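Long-range contacts in uncharacterized protein (Staphylococcus aureus subsp. aureus, PDB 3H04), which is of unknown function but is probably an alpha/beta-hydrolase, perhaps with esterase-like activity: residues A[12-17]-A[163-168]; A[40-45]-A[174-179]; A[50-55]-A[257-262]; A[128-133]-A[225-230]. One frame throughout, in Å; residues are numbered along the deposited sequence.

Interaction 1: residues A[12-17]-A[163-168]; sequences DAFALP and PVVQDQ
Val165 meets three side chains of the 12-17 segment with its two methyl groups. CG1 lies at the edge of the Phe14 ring, near the ring plane, 3.7 Å from Phe14 CE2, and also touches Leu16, whose CD2 comes within 3.8 Å of Val165 CG1. The other branch points at the CG corner of Pro17, with Pro17 CG 4.0 Å from Val165 CG2. Phe14 and Val165 run past one another in opposite senses. Phe14 CE1 comes within 3.9 Å of Pro163 O, approached obliquely. No hydrogen bond joins the segments; the contact is apolar and small, burying 193 Å² in all. Phe14 extends across to the loop because its CG is turned anti to the backbone N (chi1 -170°). Further out, the Phe14 N-H is held by Thr10 OG1, the Phe14 side chain also packs on Arg68, and Leu16 reaches down to Asp81 and Ser85 of helix 75-91. On the other side, Val164 is tied to Leu69 through the backbone and Pro163 rests on Val73. The contact thus lays the loop between helices 152-156 and 173-182 against the start of strand 15-21. A long excursion between core strands, packed back at the margin of the mixed sheet, is consistent with the cap insertion that many alpha/beta-hydrolases carry.

Interaction 2: residues A[40-45]-A[174-179]; sequences LMFGKA and LIYVYA
The ring of Phe42 receives Tyr176 at its edge: Tyr176 CB lies near the ring plane, 3.7 Å from Phe42 CE2, and Tyr176 CG is in plane beside it. The two rings are oblique, with centroids 5.9 Å apart and planes at 52°. Met41 SD lies at the edge of the Tyr176 ring, near its plane, and Tyr143 meets that ring edge-to-face. The contact joins two parts of what appears to be an alpha/beta-hydrolase fold: the loop after strand 30-35, which in this family commonly contributes to the oxyanion hole, and helix 173-182, in the long insertion after strand 121-125. The Tyr176 side chain lies near, without touching, the probable catalytic triad, and its hydroxyl is hydrogen-bonded to Asp222, outside the helix, and to Arg180, one turn further along the same helix. Phe42 CG sits between its own backbone N and carbonyl carbon (chi1 69°), which brings the ring against the base of the tyrosine. Met41 runs extended beyond CG and delivers its sulfur to the helix surface, where Ile175 CG2 is 4.1 Å from Met41 SD. Trp185 and Met188 of helix 185-189 also pack on this methionine. Across the segments the contact is made without a hydrogen bond. Met41 SD rests 3.8 Å from Tyr176 CA and 3.9 Å from Ala179 CB.

Interaction 3: residues A[50-55]-A[257-262]; sequences PQYIDI and EAITIY
Tyr52 lays its ring on that of Tyr262 in an offset stack, with centroids 3.9 Å apart and planes only 11° from parallel. Tyr262 CE1 stands over the centre of the Tyr52 ring, whereas Tyr52 CG is displaced toward the rim of the Tyr262 ring. The two side chains cross at about a right angle, so the hydroxyls leave in different directions: Tyr262 OH passes 3.4 Å from Tyr52 CD2, and Tyr52 OH ends 3.5 Å from Ala258 CB. The same displacement sets Tyr52 CB over the Tyr262 face as a CH-pi contact, 3.9 Å from the ring centroid. Both hydroxyls are hydrogen-bonded to Asp251, that of Tyr52 to the backbone carbonyl and that of Tyr262 to the carboxylate, so one residue fixes the polar ends of the stacked pair. Beside the stack lies an aliphatic layer. Ile259 CD1 touches the edge of the Tyr52 ring in its plane and meets Ile55 CD1 at 3.7 Å, while Ile55 CG2 packs against the Tyr262 carbonyl oxygen, also at 3.7 Å. Ile259 bends at chi2 (-54°), which swings CD1 toward the neighbouring helix. The axes of the two helical segments approach to 10.2 Å and cross at -26°, running in broadly the same direction. Deeper in, Tyr262 touches Phe101 and Arg103 of strand 98-103 and meets Phe125 edge-to-face, while Ile53 packs on strand 60-65. The pairing of the helix after strand 30-35 with the C-terminal helix on one face of the sheet is consistent with helices A and F of an alpha/beta-hydrolase.

Interaction 4: residues A[128-133]-A[225-230]; sequences YSRINT and VEESEH
Arg130 places CG between its backbone N and carbonyl carbon (chi1 50°) and then runs extended to NE, while Glu227 bends at chi2 (-55°), so that guanidinium and carboxylate meet. Arg130 NE donates to Glu227 OE1 at 2.8 Å in a nearly straight bond of 175°, in the guanidinium plane and onto the syn lone pair of that oxygen. A second, weak bond of the salt bridge runs from Arg130 NH2 to Glu227 OE2 at 3.3 Å; the two planes are turned well apart, so this is no flat, two-pronged match. One guanidinium face lies flat on the His230 ring, with centres 3.8 Å apart; over the opposite face, toward its rim, stands Thr133 CG2, 3.4 Å from Glu227 OE2. Thr133 OG1 is buried here with no partner in the model. Water 1 donates to Glu227 OE1 at 2.7 Å and to the Glu227 carbonyl, and accepts from Ser129 N. Water 2 lies in the plane of the His230 ring, joining His230 NE2 to Ser129 OG. Tyr128 CB packs on Glu227 CB at 3.9 Å, while its ring stacks on Tyr108. The contact fastens the start of the insertion after strand 121-125 to helix 226-232. Its chemistry implies an ion pair held chiefly by the NE bond: the buried carboxylate is probably kept ionised, and the stacked arginine would be expected to disfavour a positive charge on His230.

How the interactions relate
Interactions 1 and 2 touch, and their centres are 15 Å apart: Asp167 OD1 of the 163-168 loop takes a probable hydrogen bond from Gly43 N at 2.8 Å, and Gln166 packs on Lys44. Together they tie the inserted region to the body of the fold at its outer margin and near the probable active site. Interaction 4 comes within about 5 Å of interaction 2, nearest atoms, and Tyr176 and Tyr128 each lie near the putative triad Ser104, His248 and Asp220. Trp185 touches Met41 of interaction 2 and Tyr128 of interaction 4. Interaction 3 touches none of the others; its nearest atoms are about 7 Å from those of interaction 2, with centres 24 Å apart.

Interaction 1: residues A[12-17]-A[163-168]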
loop_
_atom_site.group_PDB
_atom_site.type_symbol
_atom_site.label_atom_id
_atom_site.label_comp_id
_atom_site.label_asym_id
_atom_site.label_seq_id
_atom_site.Cartn_x
_atom_site.Cartn_y
_atom_site.Cartn_z
ATOM N N ASP A 12 -15.587 1.240 16.182
ATOM C CA ASP A 12 -15.738 0.085 17.021
ATOM C C ASP A 12 -14.738 -0.009 18.180
ATOM O O ASP A 12 -14.636 -1.046 18.782
ATOM C CB ASP A 12 -15.814 -1.230 16.210
ATOM C CG ASP A 12 -14.547 -1.558 15.453
ATOM O OD1 ASP A 12 -13.972 -0.684 14.772
ATOM O OD2 ASP A 12 -14.148 -2.729 15.466
ATOM N N ALA A 13 -14.085 1.087 18.531
ATOM C CA ALA A 13 -13.289 1.175 19.756
ATOM C C ALA A 13 -11.990 0.391 19.641
ATOM O O ALA A 13 -11.469 -0.058 20.654
ATOM C CB ALA A 13 -14.097 0.710 20.964
ATOM N N PHE A 14 -11.482 0.235 18.413
ATOM C CA PHE A 14 -10.214 -0.469 18.162
ATOM C C PHE A 14 -9.113 0.560 18.020
ATOM O O PHE A 14 -9.320 1.569 17.331
ATOM C CB PHE A 14 -10.264 -1.340 16.886
ATOM C CG PHE A 14 -9.057 -2.254 16.739
ATOM C CD1 PHE A 14 -9.060 -3.545 17.276
ATOM C CD2 PHE A 14 -7.912 -1.803 16.079
ATOM C CE1 PHE A 14 -7.955 -4.363 17.173
ATOM C CE2 PHE A 14 -6.781 -2.631 15.964
ATOM C CZ PHE A 14 -6.805 -3.893 16.511
ATOM N N ALA A 15 -7.956 0.328 18.640
ATOM C CA ALA A 15 -6.824 1.258 18.499
ATOM C C ALA A 15 -6.004 0.975 17.225
ATOM O O ALA A 15 -5.596 -0.180 16.965
ATOM C CB ALA A 15 -5.931 1.250 19.790
ATOM N N LEU A 16 -5.831 1.993 16.366
ATOM C CA LEU A 16 -4.958 1.863 15.210
ATOM C C LEU A 16 -3.764 2.736 15.486
ATOM O O LEU A 16 -3.914 3.945 15.482
ATOM C CB LEU A 16 -5.601 2.351 13.901
ATOM C CG LEU A 16 -6.782 1.533 13.428
ATOM C CD1 LEU A 16 -7.374 2.195 12.174
ATOM C CD2 LEU A 16 -6.359 0.058 13.206
ATOM N N PRO A 17 -2.600 2.135 15.776
ATOM C CA PRO A 17 -1.413 2.952 16.026
ATOM C C PRO A 17 -0.912 3.580 14.736
ATOM O O PRO A 17 -1.151 3.041 13.656
ATOM C CB PRO A 17 -0.364 1.936 16.530
ATOM C CG PRO A 17 -0.852 0.588 15.916
ATOM C CD PRO A 17 -2.352 0.689 15.971
ATOM N N PRO A 163 -8.725 -9.499 15.414
ATOM C CA PRO A 163 -7.935 -8.770 14.380
ATOM C C PRO A 163 -6.648 -8.202 14.892
ATOM O O PRO A 163 -6.578 -7.822 16.056
ATOM C CB PRO A 163 -8.877 -7.629 13.970
ATOM C CG PRO A 163 -10.267 -8.129 14.320
ATOM C CD PRO A 163 -10.059 -8.887 15.595
ATOM N N VAL A 164 -5.659 -8.087 13.990
ATOM C CA VAL A 164 -4.340 -7.606 14.260
ATOM C C VAL A 164 -3.991 -6.523 13.240
ATOM O O VAL A 164 -4.574 -6.480 12.165
ATOM C CB VAL A 164 -3.268 -8.767 14.168
ATOM C CG1 VAL A 164 -3.401 -9.724 15.389
ATOM C CG2 VAL A 164 -3.343 -9.504 12.843
ATOM N N VAL A 165 -3.043 -5.650 13.574
ATOM C CA VAL A 165 -2.537 -4.691 12.590
ATOM C C VAL A 165 -1.134 -5.030 12.092
ATOM O O VAL A 165 -0.619 -4.336 11.240
ATOM C CB VAL A 165 -2.548 -3.222 13.086
ATOM C CG1 VAL A 165 -3.924 -2.832 13.559
ATOM C CG2 VAL A 165 -1.515 -3.020 14.211
ATOM N N GLN A 166 -0.562 -6.107 12.591
ATOM C CA GLN A 166 0.704 -6.586 12.131
ATOM C C GLN A 166 0.798 -8.090 12.425
ATOM O O GLN A 166 0.029 -8.635 13.227
ATOM C CB GLN A 166 1.856 -5.806 12.774
ATOM C CG GLN A 166 1.965 -6.034 14.286
ATOM C CD GLN A 166 3.184 -5.358 14.908
ATOM O OE1 GLN A 166 4.238 -5.261 14.305
ATOM N NE2 GLN A 166 3.031 -4.903 16.118
ATOM N N ASP A 167 1.718 -8.754 11.758
ATOM C CA ASP A 167 1.894 -10.194 11.950
ATOM C C ASP A 167 2.031 -10.492 13.423
ATOM O O ASP A 167 2.832 -9.846 14.141
ATOM C CB ASP A 167 3.164 -10.741 11.231
ATOM C CG ASP A 167 3.148 -10.534 9.750
ATOM O OD1 ASP A 167 2.092 -10.208 9.182
ATOM O OD2 ASP A 167 4.241 -10.611 9.146
ATOM N N GLN A 168 1.242 -11.461 13.887
ATOM C CA GLN A 168 1.336 -11.996 15.251
ATOM C C GLN A 168 2.225 -13.249 15.341
ATOM O O GLN A 168 2.573 -13.720 16.440
ATOM C CB GLN A 168 -0.090 -12.231 15.831
ATOM C CG GLN A 168 -0.752 -13.583 15.582
ATOM C CD GLN A 168 -1.111 -13.834 14.140
ATOM O OE1 GLN A 168 -1.043 -12.936 13.266
ATOM N NE2 GLN A 168 -1.508 -15.084 13.865
#

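Interaction 2: residues A[40-45]-A[174-179]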
loop_
_atom_site.group_PDB
_atom_site.type_symbol
_atom_site.label_atom_id
_atom_site.label_comp_id
_atom_site.label_asym_id
_atom_site.label_seq_id
_atom_site.Cartn_x
_atom_site.Cartn_y
_atom_site.Cartn_z
ATOM N N LEU A 40 -2.753 -7.235 1.807
ATOM C CA LEU A 40 -3.781 -6.947 2.806
ATOM C C LEU A 40 -3.853 -7.991 3.934
ATOM O O LEU A 40 -4.769 -7.916 4.767
ATOM C CB LEU A 40 -5.187 -6.769 2.163
ATOM C CG LEU A 40 -5.302 -5.816 0.954
ATOM C CD1 LEU A 40 -6.657 -6.027 0.203
ATOM C CD2 LEU A 40 -5.085 -4.356 1.381
ATOM N N MET A 41 -2.905 -8.931 3.986
ATOM C CA MET A 41 -3.029 -10.103 4.879
ATOM C C MET A 41 -1.883 -10.260 5.865
ATOM O O MET A 41 -2.009 -10.941 6.909
ATOM C CB MET A 41 -3.130 -11.390 4.051
ATOM C CG MET A 41 -4.271 -11.480 3.081
ATOM S SD MET A 41 -4.470 -13.124 2.240
ATOM C CE MET A 41 -6.125 -12.853 1.757
ATOM N N PHE A 42 -0.725 -9.681 5.557
ATOM C CA PHE A 42 0.376 -9.709 6.462
ATOM C C PHE A 42 1.157 -8.376 6.398
ATOM O O PHE A 42 0.803 -7.447 5.667
ATOM C CB PHE A 42 1.328 -10.922 6.178
ATOM C CG PHE A 42 2.111 -10.814 4.884
ATOM C CD1 PHE A 42 3.400 -10.324 4.875
ATOM C CD2 PHE A 42 1.509 -11.172 3.643
ATOM C CE1 PHE A 42 4.127 -10.230 3.709
ATOM C CE2 PHE A 42 2.219 -11.067 2.446
ATOM C CZ PHE A 42 3.530 -10.580 2.472
ATOM N N GLY A 43 2.205 -8.283 7.194
ATOM C CA GLY A 43 3.096 -7.128 7.135
ATOM C C GLY A 43 3.049 -6.311 8.421
ATOM O O GLY A 43 2.527 -6.765 9.494
ATOM N N LYS A 44 3.673 -5.157 8.353
ATOM C CA LYS A 44 3.698 -4.210 9.482
ATOM C C LYS A 44 4.022 -2.833 8.918
ATOM O O LYS A 44 4.648 -2.723 7.838
ATOM C CB LYS A 44 4.738 -4.602 10.536
ATOM C CG LYS A 44 6.194 -4.557 10.067
ATOM C CD LYS A 44 7.171 -5.176 11.126
ATOM C CE LYS A 44 8.595 -5.225 10.540
ATOM N NZ LYS A 44 9.580 -5.224 11.598
ATOM N N ALA A 45 3.594 -1.803 9.651
ATOM C CA ALA A 45 3.740 -0.401 9.261
ATOM C C ALA A 45 5.194 0.052 9.163
ATOM O O ALA A 45 5.531 0.869 8.293
ATOM C CB ALA A 45 2.978 0.506 10.261
ATOM N N LEU A 174 2.302 -16.964 4.789
ATOM C CA LEU A 174 1.825 -18.134 4.053
ATOM C C LEU A 174 0.343 -18.086 3.782
ATOM O O LEU A 174 -0.103 -18.738 2.864
ATOM C CB LEU A 174 2.155 -19.429 4.795
ATOM C CG LEU A 174 3.638 -19.781 4.827
ATOM C CD1 LEU A 174 3.866 -20.935 5.835
ATOM C CD2 LEU A 174 4.190 -20.116 3.429
ATOM N N ILE A 175 -0.415 -17.348 4.600
ATOM C CA ILE A 175 -1.857 -17.151 4.337
ATOM C C ILE A 175 -2.051 -16.481 2.966
ATOM O O ILE A 175 -2.945 -16.853 2.187
ATOM C CB ILE A 175 -2.523 -16.271 5.402
ATOM C CG1 ILE A 175 -2.444 -16.887 6.803
ATOM C CG2 ILE A 175 -4.035 -16.038 5.068
ATOM C CD1 ILE A 175 -2.785 -15.761 7.853
ATOM N N TYR A 176 -1.181 -15.531 2.656
ATOM C CA TYR A 176 -1.225 -14.806 1.365
ATOM C C TYR A 176 -0.727 -15.700 0.197
ATOM O O TYR A 176 -1.319 -15.699 -0.890
ATOM C CB TYR A 176 -0.397 -13.536 1.449
ATOM C CG TYR A 176 -0.240 -12.830 0.111
ATOM C CD1 TYR A 176 -1.331 -12.121 -0.450
ATOM C CD2 TYR A 176 0.904 -12.943 -0.622
ATOM C CE1 TYR A 176 -1.264 -11.542 -1.683
ATOM C CE2 TYR A 176 1.032 -12.285 -1.869
ATOM C CZ TYR A 176 -0.070 -11.577 -2.389
ATOM O OH TYR A 176 -0.093 -10.931 -3.632
ATOM N N VAL A 177 0.355 -16.436 0.419
ATOM C CA VAL A 177 0.862 -17.364 -0.589
ATOM C C VAL A 177 -0.232 -18.368 -0.947
ATOM O O VAL A 177 -0.489 -18.675 -2.136
ATOM C CB VAL A 177 2.132 -18.105 -0.040
ATOM C CG1 VAL A 177 2.434 -19.324 -0.876
ATOM C CG2 VAL A 177 3.423 -17.162 -0.042
ATOM N N TYR A 178 -0.894 -18.861 0.087
ATOM C CA TYR A 178 -1.971 -19.819 -0.095
ATOM C C TYR A 178 -3.111 -19.167 -0.888
ATOM O O TYR A 178 -3.629 -19.750 -1.840
ATOM C CB TYR A 178 -2.484 -20.280 1.266
ATOM C CG TYR A 178 -3.646 -21.231 1.167
ATOM C CD1 TYR A 178 -3.448 -22.549 0.825
ATOM C CD2 TYR A 178 -4.936 -20.804 1.436
ATOM C CE1 TYR A 178 -4.545 -23.456 0.764
ATOM C CE2 TYR A 178 -6.010 -21.673 1.351
ATOM C CZ TYR A 178 -5.811 -22.980 1.013
ATOM O OH TYR A 178 -6.894 -23.802 0.931
ATOM N N ALA A 179 -3.513 -17.981 -0.460
ATOM C CA ALA A 179 -4.610 -17.280 -1.123
ATOM C C ALA A 179 -4.355 -17.045 -2.632
ATOM O O ALA A 179 -5.226 -17.381 -3.501
ATOM C CB ALA A 179 -4.876 -15.932 -0.401
#

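Interaction 3: residues A[50-55]-A[257-262]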
loop_
_atom_site.group_PDB
_atom_site.type_symbol
_atom_site.label_atom_id
_atom_site.label_comp_id
_atom_site.label_asym_id
_atom_site.label_seq_id
_atom_site.Cartn_x
_atom_site.Cartn_y
_atom_site.Cartn_z
ATOM N N PRO A 50 15.651 1.930 7.047
ATOM C CA PRO A 50 16.133 3.212 7.572
ATOM C C PRO A 50 16.668 4.138 6.483
ATOM O O PRO A 50 16.485 5.370 6.546
ATOM C CB PRO A 50 17.292 2.787 8.498
ATOM C CG PRO A 50 16.931 1.407 8.919
ATOM C CD PRO A 50 16.246 0.778 7.753
ATOM N N GLN A 51 17.340 3.556 5.498
ATOM C CA GLN A 51 17.933 4.352 4.410
ATOM C C GLN A 51 16.860 5.081 3.594
ATOM O O GLN A 51 17.066 6.237 3.190
ATOM C CB GLN A 51 18.814 3.479 3.491
ATOM C CG GLN A 51 20.083 3.062 4.183
ATOM C CD GLN A 51 20.733 1.855 3.554
ATOM O OE1 GLN A 51 20.786 0.792 4.170
ATOM N NE2 GLN A 51 21.228 2.003 2.328
ATOM N N TYR A 52 15.714 4.424 3.384
ATOM C CA TYR A 52 14.614 5.045 2.636
ATOM C C TYR A 52 13.984 6.128 3.478
ATOM O O TYR A 52 13.635 7.214 2.970
ATOM C CB TYR A 52 13.565 4.024 2.282
ATOM C CG TYR A 52 14.077 2.886 1.455
ATOM C CD1 TYR A 52 15.239 2.994 0.700
ATOM C CD2 TYR A 52 13.389 1.689 1.419
ATOM C CE1 TYR A 52 15.707 1.913 -0.051
ATOM C CE2 TYR A 52 13.854 0.618 0.693
ATOM C CZ TYR A 52 15.015 0.734 -0.026
ATOM O OH TYR A 52 15.452 -0.343 -0.770
ATOM N N ILE A 53 13.852 5.841 4.776
ATOM C CA ILE A 53 13.316 6.833 5.683
ATOM C C ILE A 53 14.189 8.085 5.712
ATOM O O ILE A 53 13.676 9.215 5.759
ATOM C CB ILE A 53 13.148 6.292 7.101
ATOM C CG1 ILE A 53 12.079 5.195 7.122
ATOM C CG2 ILE A 53 12.711 7.424 8.025
ATOM C CD1 ILE A 53 11.954 4.448 8.435
ATOM N N ASP A 54 15.508 7.909 5.735
ATOM C CA ASP A 54 16.396 9.082 5.715
ATOM C C ASP A 54 16.226 9.951 4.473
ATOM O O ASP A 54 16.191 11.175 4.570
ATOM C CB ASP A 54 17.854 8.673 5.864
ATOM C CG ASP A 54 18.177 8.197 7.264
ATOM O OD1 ASP A 54 17.406 8.514 8.190
ATOM O OD2 ASP A 54 19.189 7.504 7.449
ATOM N N ILE A 55 16.102 9.332 3.310
ATOM C CA ILE A 55 15.826 10.109 2.088
ATOM C C ILE A 55 14.477 10.876 2.142
ATOM O O ILE A 55 14.406 12.070 1.800
ATOM C CB ILE A 55 15.942 9.186 0.845
ATOM C CG1 ILE A 55 17.421 8.792 0.642
ATOM C CG2 ILE A 55 15.347 9.841 -0.459
ATOM C CD1 ILE A 55 17.603 7.527 -0.151
ATOM N N GLU A 257 20.244 1.029 -7.084
ATOM C CA GLU A 257 19.108 1.313 -7.967
ATOM C C GLU A 257 17.864 1.722 -7.175
ATOM O O GLU A 257 17.126 2.594 -7.589
ATOM C CB GLU A 257 18.776 0.100 -8.833
ATOM C CG GLU A 257 19.842 -0.172 -9.878
ATOM C CD GLU A 257 19.356 -1.045 -11.033
ATOM O OE1 GLU A 257 18.113 -1.260 -11.174
ATOM O OE2 GLU A 257 20.232 -1.486 -11.810
ATOM N N ALA A 258 17.648 1.074 -6.035
ATOM C CA ALA A 258 16.518 1.429 -5.188
ATOM C C ALA A 258 16.660 2.820 -4.579
ATOM O O ALA A 258 15.703 3.580 -4.568
ATOM C CB ALA A 258 16.280 0.384 -4.107
ATOM N N ILE A 259 17.858 3.167 -4.155
ATOM C CA ILE A 259 18.114 4.487 -3.589
ATOM C C ILE A 259 17.832 5.544 -4.662
ATOM O O ILE A 259 17.218 6.572 -4.393
ATOM C CB ILE A 259 19.603 4.618 -3.077
ATOM C CG1 ILE A 259 19.801 3.791 -1.802
ATOM C CG2 ILE A 259 20.001 6.051 -2.863
ATOM C CD1 ILE A 259 18.827 4.092 -0.693
ATOM N N THR A 260 18.270 5.275 -5.881
ATOM C CA THR A 260 18.058 6.234 -6.958
ATOM C C THR A 260 16.595 6.553 -7.209
ATOM O O THR A 260 16.230 7.712 -7.415
ATOM C CB THR A 260 18.748 5.742 -8.241
ATOM O OG1 THR A 260 20.140 5.828 -8.004
ATOM C CG2 THR A 260 18.375 6.565 -9.450
ATOM N N ILE A 261 15.777 5.516 -7.212
ATOM C CA ILE A 261 14.329 5.655 -7.332
ATOM C C ILE A 261 13.708 6.439 -6.154
ATOM O O ILE A 261 12.882 7.298 -6.372
ATOM C CB ILE A 261 13.660 4.263 -7.547
ATOM C CG1 ILE A 261 14.080 3.768 -8.968
ATOM C CG2 ILE A 261 12.090 4.355 -7.391
ATOM C CD1 ILE A 261 13.646 2.346 -9.354
ATOM N N TYR A 262 14.136 6.170 -4.934
ATOM C CA TYR A 262 13.707 6.958 -3.765
ATOM C C TYR A 262 14.092 8.430 -3.876
ATOM O O TYR A 262 13.309 9.291 -3.500
ATOM C CB TYR A 262 14.209 6.366 -2.407
ATOM C CG TYR A 262 13.308 5.267 -1.883
ATOM C CD1 TYR A 262 13.510 3.933 -2.239
ATOM C CD2 TYR A 262 12.213 5.566 -1.086
ATOM C CE1 TYR A 262 12.639 2.928 -1.788
ATOM C CE2 TYR A 262 11.325 4.572 -0.617
ATOM C CZ TYR A 262 11.553 3.241 -0.986
ATOM O OH TYR A 262 10.711 2.247 -0.563
#

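Interaction 4: residues A[128-133]-A[225-230]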
loop_
_atom_site.group_PDB
_atom_site.type_symbol
_atom_site.label_atom_id
_atom_site.label_comp_id
_atom_site.label_asym_id
_atom_site.label_seq_id
_atom_site.Cartn_x
_atom_site.Cartn_y
_atom_site.Cartn_z
ATOM N N TYR A 128 -1.748 -1.281 -7.616
ATOM C CA TYR A 128 -2.847 -1.480 -8.524
ATOM C C TYR A 128 -3.992 -0.601 -8.081
ATOM O O TYR A 128 -4.045 -0.218 -6.933
ATOM C CB TYR A 128 -3.298 -2.945 -8.508
ATOM C CG TYR A 128 -3.410 -3.598 -7.145
ATOM C CD1 TYR A 128 -4.625 -3.643 -6.475
ATOM C CD2 TYR A 128 -2.285 -4.139 -6.509
ATOM C CE1 TYR A 128 -4.738 -4.243 -5.217
ATOM C CE2 TYR A 128 -2.391 -4.781 -5.236
ATOM C CZ TYR A 128 -3.625 -4.828 -4.629
ATOM O OH TYR A 128 -3.768 -5.387 -3.407
ATOM N N SER A 129 -4.918 -0.328 -8.994
ATOM C CA SER A 129 -6.074 0.563 -8.745
ATOM C C SER A 129 -7.423 -0.185 -8.692
ATOM O O SER A 129 -8.504 0.423 -8.672
ATOM C CB SER A 129 -6.126 1.593 -9.876
ATOM O OG SER A 129 -6.404 0.980 -11.152
ATOM N N ARG A 130 -7.352 -1.501 -8.815
ATOM C CA ARG A 130 -8.567 -2.312 -8.917
ATOM C C ARG A 130 -8.250 -3.723 -8.427
ATOM O O ARG A 130 -7.095 -4.160 -8.501
ATOM C CB ARG A 130 -9.062 -2.324 -10.365
ATOM C CG ARG A 130 -7.923 -2.677 -11.315
ATOM C CD ARG A 130 -8.280 -2.718 -12.779
ATOM N NE ARG A 130 -7.092 -3.078 -13.567
ATOM C CZ ARG A 130 -7.082 -3.148 -14.897
ATOM N NH1 ARG A 130 -8.172 -2.878 -15.584
ATOM N NH2 ARG A 130 -5.979 -3.499 -15.548
ATOM N N ILE A 131 -9.261 -4.404 -7.894
ATOM C CA ILE A 131 -9.152 -5.834 -7.522
ATOM C C ILE A 131 -9.854 -6.766 -8.501
ATOM O O ILE A 131 -9.538 -7.955 -8.531
ATOM C CB ILE A 131 -9.634 -6.119 -6.094
ATOM C CG1 ILE A 131 -11.048 -5.643 -5.854
ATOM C CG2 ILE A 131 -8.706 -5.402 -5.096
ATOM C CD1 ILE A 131 -11.576 -6.048 -4.518
ATOM N N ASN A 132 -10.771 -6.226 -9.301
ATOM C CA ASN A 132 -11.527 -6.990 -10.279
ATOM C C ASN A 132 -10.703 -7.150 -11.528
ATOM O O ASN A 132 -10.980 -6.500 -12.537
ATOM C CB ASN A 132 -12.855 -6.301 -10.625
ATOM C CG ASN A 132 -13.696 -7.117 -11.592
ATOM O OD1 ASN A 132 -13.451 -8.316 -11.787
ATOM N ND2 ASN A 132 -14.689 -6.483 -12.202
ATOM N N THR A 133 -9.706 -8.027 -11.482
ATOM C CA THR A 133 -8.782 -8.203 -12.605
ATOM C C THR A 133 -8.427 -9.699 -12.649
ATOM O O THR A 133 -8.477 -10.393 -11.619
ATOM C CB THR A 133 -7.524 -7.193 -12.486
ATOM O OG1 THR A 133 -7.353 -6.710 -11.137
ATOM C CG2 THR A 133 -7.712 -5.994 -13.274
ATOM N N VAL A 225 2.705 -5.794 -14.269
ATOM C CA VAL A 225 3.033 -4.413 -14.654
ATOM C C VAL A 225 1.892 -3.732 -15.439
ATOM O O VAL A 225 1.745 -2.520 -15.418
ATOM C CB VAL A 225 4.384 -4.362 -15.467
ATOM C CG1 VAL A 225 4.213 -5.008 -16.848
ATOM C CG2 VAL A 225 4.865 -2.914 -15.552
ATOM N N GLU A 226 1.065 -4.517 -16.118
ATOM C CA GLU A 226 -0.164 -3.952 -16.697
ATOM C C GLU A 226 -1.066 -3.159 -15.748
ATOM O O GLU A 226 -1.821 -2.274 -16.210
ATOM C CB GLU A 226 -0.985 -5.015 -17.470
ATOM C CG GLU A 226 -0.267 -5.535 -18.696
ATOM C CD GLU A 226 0.639 -6.790 -18.435
ATOM O OE1 GLU A 226 1.053 -7.088 -17.288
ATOM O OE2 GLU A 226 0.941 -7.489 -19.418
ATOM N N GLU A 227 -1.008 -3.424 -14.433
ATOM C CA GLU A 227 -1.811 -2.628 -13.490
ATOM C C GLU A 227 -1.325 -1.172 -13.439
ATOM O O GLU A 227 -2.136 -0.229 -13.324
ATOM C CB GLU A 227 -1.821 -3.236 -12.088
ATOM C CG GLU A 227 -2.532 -4.607 -12.021
ATOM C CD GLU A 227 -3.981 -4.523 -12.584
ATOM O OE1 GLU A 227 -4.702 -3.530 -12.274
ATOM O OE2 GLU A 227 -4.397 -5.425 -13.349
ATOM N N SER A 228 -0.022 -0.995 -13.567
ATOM C CA SER A 228 0.554 0.348 -13.649
ATOM C C SER A 228 0.276 0.988 -15.005
ATOM O O SER A 228 -0.061 2.195 -15.058
ATOM C CB SER A 228 2.058 0.315 -13.404
ATOM O OG SER A 228 2.385 0.177 -12.025
ATOM N N GLU A 229 0.406 0.197 -16.089
ATOM C CA GLU A 229 0.071 0.697 -17.455
ATOM C C GLU A 229 -1.383 1.157 -17.484
ATOM O O GLU A 229 -1.686 2.213 -18.028
ATOM C CB GLU A 229 0.326 -0.362 -18.533
ATOM C CG GLU A 229 1.769 -0.820 -18.638
ATOM C CD GLU A 229 1.984 -2.089 -19.491
ATOM O OE1 GLU A 229 1.013 -2.705 -19.999
ATOM O OE2 GLU A 229 3.165 -2.444 -19.643
ATOM N N HIS A 230 -2.272 0.421 -16.821
ATOM C CA HIS A 230 -3.692 0.827 -16.717
ATOM C C HIS A 230 -3.868 2.231 -16.093
ATOM O O HIS A 230 -4.672 3.048 -16.581
ATOM C CB HIS A 230 -4.520 -0.174 -15.908
ATOM C CG HIS A 230 -5.951 0.244 -15.704
ATOM N ND1 HIS A 230 -6.844 0.363 -16.740
ATOM C CD2 HIS A 230 -6.638 0.574 -14.580
ATOM C CE1 HIS A 230 -8.014 0.760 -16.276
ATOM N NE2 HIS A 230 -7.921 0.878 -14.966
HETATM O O HOH W 1 -4.244 -0.941 -11.880
HETATM O O HOH W 2 -8.976 0.988 -12.120
#